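PDB 6NDS: 3-hydroxy-3-methylglutaryl-CoA lyase from Acinetobacter baumannii, which belongs to the HMGL-like family of TIM-barrel enzymes and binds coenzyme A and a zinc ion. Local coordinates for residues A[53-58]-A[85-90]; A[104-109]-A[143-148]. One frame throughout, in Å; residues are numbered along the deposited sequence.

Contact 1: residues A[53-58]-A[85-90]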
# COMPACT_ATOMS: atom_id res chain seq x y z
N ARG A 53 8.74 -21.92 2.81
CA ARG A 53 9.21 -22.00 1.44
C ARG A 53 10.04 -20.78 1.13
O ARG A 53 9.65 -19.66 1.49
CB ARG A 53 8.05 -22.09 0.43
CG ARG A 53 7.56 -23.49 0.18
CD ARG A 53 6.39 -23.52 -0.82
NE ARG A 53 6.10 -24.86 -1.30
CZ ARG A 53 5.40 -25.77 -0.63
NH1 ARG A 53 4.89 -25.48 0.57
NH2 ARG A 53 5.18 -26.97 -1.16
N ILE A 54 11.19 -20.98 0.48
CA ILE A 54 12.02 -19.90 -0.02
C ILE A 54 12.34 -20.23 -1.47
O ILE A 54 12.82 -21.33 -1.75
CB ILE A 54 13.33 -19.74 0.79
CG1 ILE A 54 13.03 -19.36 2.25
CG2 ILE A 54 14.25 -18.68 0.14
CD1 ILE A 54 14.26 -19.39 3.19
N GLU A 55 12.05 -19.30 -2.37
CA GLU A 55 12.41 -19.50 -3.78
C GLU A 55 13.84 -18.98 -3.92
O GLU A 55 14.08 -17.77 -3.95
CB GLU A 55 11.42 -18.79 -4.70
CG GLU A 55 11.49 -19.30 -6.14
CD GLU A 55 10.27 -18.91 -6.96
OE1 GLU A 55 10.13 -17.70 -7.26
OE2 GLU A 55 9.44 -19.79 -7.28
N ALA A 56 14.79 -19.92 -3.97
CA ALA A 56 16.22 -19.61 -3.87
C ALA A 56 16.85 -19.21 -5.20
O ALA A 56 17.97 -18.70 -5.19
CB ALA A 56 16.98 -20.81 -3.30
N GLY A 57 16.18 -19.43 -6.32
CA GLY A 57 16.74 -19.03 -7.60
C GLY A 57 15.94 -19.59 -8.75
O GLY A 57 14.84 -20.13 -8.57
N SER A 58 16.51 -19.44 -9.95
CA SER A 58 15.89 -19.87 -11.19
C SER A 58 16.89 -20.69 -11.99
O SER A 58 18.10 -20.52 -11.86
CB SER A 58 15.46 -18.69 -12.07
OG SER A 58 14.47 -17.92 -11.45
N ILE A 85 11.22 -25.83 2.37
CA ILE A 85 11.24 -26.26 0.97
C ILE A 85 11.90 -25.16 0.15
O ILE A 85 11.39 -24.04 0.06
CB ILE A 85 9.81 -26.55 0.47
CG1 ILE A 85 9.22 -27.73 1.26
CG2 ILE A 85 9.79 -26.82 -1.03
CD1 ILE A 85 7.71 -27.79 1.16
N TYR A 86 13.05 -25.48 -0.45
CA TYR A 86 13.78 -24.55 -1.31
C TYR A 86 13.33 -24.77 -2.75
O TYR A 86 13.53 -25.85 -3.32
CB TYR A 86 15.29 -24.75 -1.14
CG TYR A 86 15.73 -24.43 0.28
CD1 TYR A 86 16.04 -23.13 0.65
CD2 TYR A 86 15.82 -25.44 1.24
CE1 TYR A 86 16.43 -22.82 1.95
CE2 TYR A 86 16.20 -25.15 2.55
CZ TYR A 86 16.51 -23.84 2.89
OH TYR A 86 16.88 -23.54 4.17
N VAL A 87 12.72 -23.74 -3.33
CA VAL A 87 12.02 -23.81 -4.61
C VAL A 87 12.91 -23.20 -5.69
O VAL A 87 13.54 -22.17 -5.47
CB VAL A 87 10.68 -23.04 -4.54
CG1 VAL A 87 9.95 -23.12 -5.88
CG2 VAL A 87 9.81 -23.54 -3.37
N GLY A 88 12.95 -23.84 -6.86
CA GLY A 88 13.58 -23.23 -8.02
C GLY A 88 12.58 -22.98 -9.14
O GLY A 88 11.75 -23.85 -9.44
N LEU A 89 12.65 -21.81 -9.77
CA LEU A 89 11.78 -21.47 -10.90
C LEU A 89 12.31 -22.10 -12.18
O LEU A 89 13.50 -21.99 -12.49
CB LEU A 89 11.68 -19.95 -11.07
CG LEU A 89 10.79 -19.46 -12.23
CD1 LEU A 89 10.14 -18.15 -11.85
CD2 LEU A 89 11.58 -19.27 -13.52
N ILE A 90 11.39 -22.70 -12.95
CA ILE A 90 11.71 -23.55 -14.10
C ILE A 90 10.88 -23.12 -15.30
O ILE A 90 9.66 -22.97 -15.17
CB ILE A 90 11.45 -25.02 -13.76
CG1 ILE A 90 12.26 -25.44 -12.53
CG2 ILE A 90 11.77 -25.91 -14.95
CD1 ILE A 90 13.74 -25.20 -12.68
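Arg53 lays its guanidinium against the tip of Ile85, whose CD1 sits over one face of the flat group, toward its rim, 3.5 Å from Arg53 NH2. The two residues are partners in a parallel bridge between strands 53-58 and 85-90, consecutive strands of a TIM barrel joined as a beta-alpha-beta unit through helix 71-77. Their side chains run side by side from the same face of the sheet, with Arg53 CG 3.8 Å from Ile85 CB. NH2 meanwhile forms a salt bridge to Glu106, on the next strand.

Glu55 and Val87 follow on this barrel-interior face. With its CG anti to the backbone N (chi1 -162°) and its chain extended, Glu55 brings OE2 within 3.6 Å of Val87 CG1. The carboxylate is held from outside the pair, OE1 by a salt bridge to Arg24 and OE2 by a probable hydrogen bond from Asn108. On the reverse face, Ile54 CD1 packs obliquely against the Tyr86 ring, whose hydroxyl bonds to Ser47.

The backbones are tied by four hydrogen bonds. Val87 N to Ile54 O is nearly straight, whereas Ala56 N to Val87 O bends to 141°. The short strand axes are turned 40° against each other, yet pairing continues to Ser58 and Leu89; the Leu89 side chain lies about 4 Å from coenzyme A, and its CB is 3.5 Å from Ser58 OG.

Contact 2: residues A[104-109]-A[143-148]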
# COMPACT_ATOMS: atom_id res chain seq x y z
N ALA A 104 17.07 -28.95 -5.92
CA ALA A 104 15.92 -28.13 -5.55
C ALA A 104 14.84 -29.04 -4.95
O ALA A 104 14.63 -30.16 -5.43
CB ALA A 104 15.38 -27.38 -6.76
N ASN A 105 14.20 -28.58 -3.87
CA ASN A 105 13.18 -29.41 -3.24
C ASN A 105 11.88 -29.40 -4.02
O ASN A 105 11.08 -30.33 -3.91
CB ASN A 105 12.87 -28.94 -1.81
CG ASN A 105 14.07 -28.98 -0.88
OD1 ASN A 105 14.22 -28.09 -0.04
ND2 ASN A 105 14.92 -30.01 -1.01
N GLU A 106 11.64 -28.32 -4.76
CA GLU A 106 10.40 -28.14 -5.49
C GLU A 106 10.69 -27.36 -6.76
O GLU A 106 11.47 -26.40 -6.74
CB GLU A 106 9.36 -27.42 -4.63
CG GLU A 106 7.99 -27.22 -5.26
CD GLU A 106 6.95 -26.80 -4.22
OE1 GLU A 106 6.70 -25.58 -4.07
OE2 GLU A 106 6.40 -27.69 -3.53
N LEU A 107 10.08 -27.78 -7.86
CA LEU A 107 10.22 -27.12 -9.14
C LEU A 107 8.95 -26.31 -9.41
O LEU A 107 7.86 -26.88 -9.47
CB LEU A 107 10.45 -28.15 -10.25
CG LEU A 107 11.89 -28.61 -10.49
CD1 LEU A 107 12.59 -29.08 -9.23
CD2 LEU A 107 11.89 -29.71 -11.56
N ASN A 108 9.12 -25.00 -9.56
CA ASN A 108 8.02 -24.07 -9.84
C ASN A 108 7.98 -23.81 -11.34
O ASN A 108 8.78 -23.03 -11.87
CB ASN A 108 8.19 -22.77 -9.06
CG ASN A 108 7.09 -21.79 -9.33
OD1 ASN A 108 6.00 -22.17 -9.74
ND2 ASN A 108 7.37 -20.50 -9.10
N LEU A 109 7.05 -24.48 -12.02
CA LEU A 109 6.85 -24.30 -13.45
C LEU A 109 6.06 -23.02 -13.69
O LEU A 109 5.11 -22.72 -12.96
CB LEU A 109 6.07 -25.48 -14.04
CG LEU A 109 6.35 -26.91 -13.56
CD1 LEU A 109 5.62 -27.92 -14.44
CD2 LEU A 109 7.82 -27.21 -13.54
N LYS A 143 10.43 -38.09 -8.49
CA LYS A 143 11.79 -37.70 -8.15
C LYS A 143 11.87 -36.30 -7.56
O LYS A 143 12.93 -35.92 -7.05
CB LYS A 143 12.70 -37.78 -9.39
N THR A 144 10.78 -35.54 -7.61
CA THR A 144 10.73 -34.19 -7.06
C THR A 144 9.26 -33.82 -6.92
O THR A 144 8.37 -34.64 -7.17
CB THR A 144 11.49 -33.20 -7.94
OG1 THR A 144 11.61 -31.94 -7.27
CG2 THR A 144 10.76 -32.99 -9.27
N GLN A 145 8.99 -32.58 -6.50
CA GLN A 145 7.62 -32.10 -6.41
C GLN A 145 7.49 -30.79 -7.18
O GLN A 145 8.48 -30.12 -7.48
CB GLN A 145 7.16 -31.93 -4.96
CG GLN A 145 7.95 -30.96 -4.14
CD GLN A 145 7.64 -31.11 -2.66
OE1 GLN A 145 7.74 -32.21 -2.12
NE2 GLN A 145 7.23 -30.03 -2.02
N PHE A 146 6.25 -30.46 -7.54
CA PHE A 146 5.97 -29.45 -8.54
C PHE A 146 4.98 -28.42 -8.02
O PHE A 146 4.11 -28.73 -7.19
CB PHE A 146 5.38 -30.05 -9.83
CG PHE A 146 6.26 -31.08 -10.49
CD1 PHE A 146 7.44 -30.71 -11.09
CD2 PHE A 146 5.88 -32.41 -10.52
CE1 PHE A 146 8.25 -31.66 -11.71
CE2 PHE A 146 6.68 -33.36 -11.14
CZ PHE A 146 7.87 -32.98 -11.73
N ASN A 147 5.14 -27.20 -8.51
CA ASN A 147 4.17 -26.12 -8.38
C ASN A 147 3.91 -25.58 -9.78
O ASN A 147 4.83 -25.49 -10.59
CB ASN A 147 4.72 -25.01 -7.49
CG ASN A 147 3.67 -23.96 -7.13
OD1 ASN A 147 2.89 -24.16 -6.20
ND2 ASN A 147 3.66 -22.84 -7.87
N GLY A 148 2.65 -25.26 -10.08
CA GLY A 148 2.33 -24.68 -11.37
C GLY A 148 1.89 -23.23 -11.24
O GLY A 148 0.89 -22.95 -10.57
O HOH W 1 3.85 -25.42 -3.90
O HOH W 2 4.50 -29.39 -4.44
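Parallel pairing of neighbouring barrel strands, with a polar side-chain network on one face and apolar packing on the other, joins segments 104-109 and 143-148. Three backbone hydrogen bonds set the register: Leu107 N to Gln145 O, Asn147 N to Leu107 O, and Leu109 N to Asn147 O.

Glu106 is the centre of the polar face. Its extended chain passes obliquely across Gln145, and Glu106 OE2 accepts a bond from Gln145 NE2 at 2.9 Å. The donor meets the anti side of that oxygen, 30° out of the carboxylate plane, while the oxygen lies in the plane of the amide. Gln145 reaches it with CG between its backbone N and carbonyl carbon (chi1 61°), a turn that also brings Gln145 CG to 3.2 Å from Asn105 O. Two waters fasten the carboxylate further: one donates to Glu106 OE1 and Asn147 OD1, the other to Glu106 OE2 at 2.7 Å and to Phe146 O. With the salt bridge from Arg53, OE2 thus has three partners, which would favour the ionised form.

Farther along, Asn147 ND2 donates to Asn108 OD1 over 3.1 Å, arriving from above the carbonyl plane, and the two amides are turned 70° apart. Asn108 OD1 also bonds to Thr149, and Asn147 ND2 to Thr183 on the following strand.

On the face carrying Leu107 and Phe146, these two side chains lie alongside each other, with Phe146 CD1 4.0 Å from Leu107 CB. Helix 126-140 packs on both through Leu140, and on Phe146 through Ile136 as well. A polar interior backed by an apolar layer between strands and helices is the construction of a TIM barrel.

In the fold
Contacts 1 and 2 are both buried and lie in series along the chain, with centres 8 Å apart. They belong to one parallel sheet in which strands 85-90 and 106-112 are neighbours, so together they span four consecutive barrel strands. Polar side chains of contact 1 find partners on strand 106-112, which ties the two pairs directly. Their chemistry differs. In contact 1 the charged side chains lie against aliphatic neighbours and find their polar partners elsewhere, whereas contact 2 joins amides, carboxylate and waters across the strand pair itself. Contact 1 is also nearer the centre of the chain.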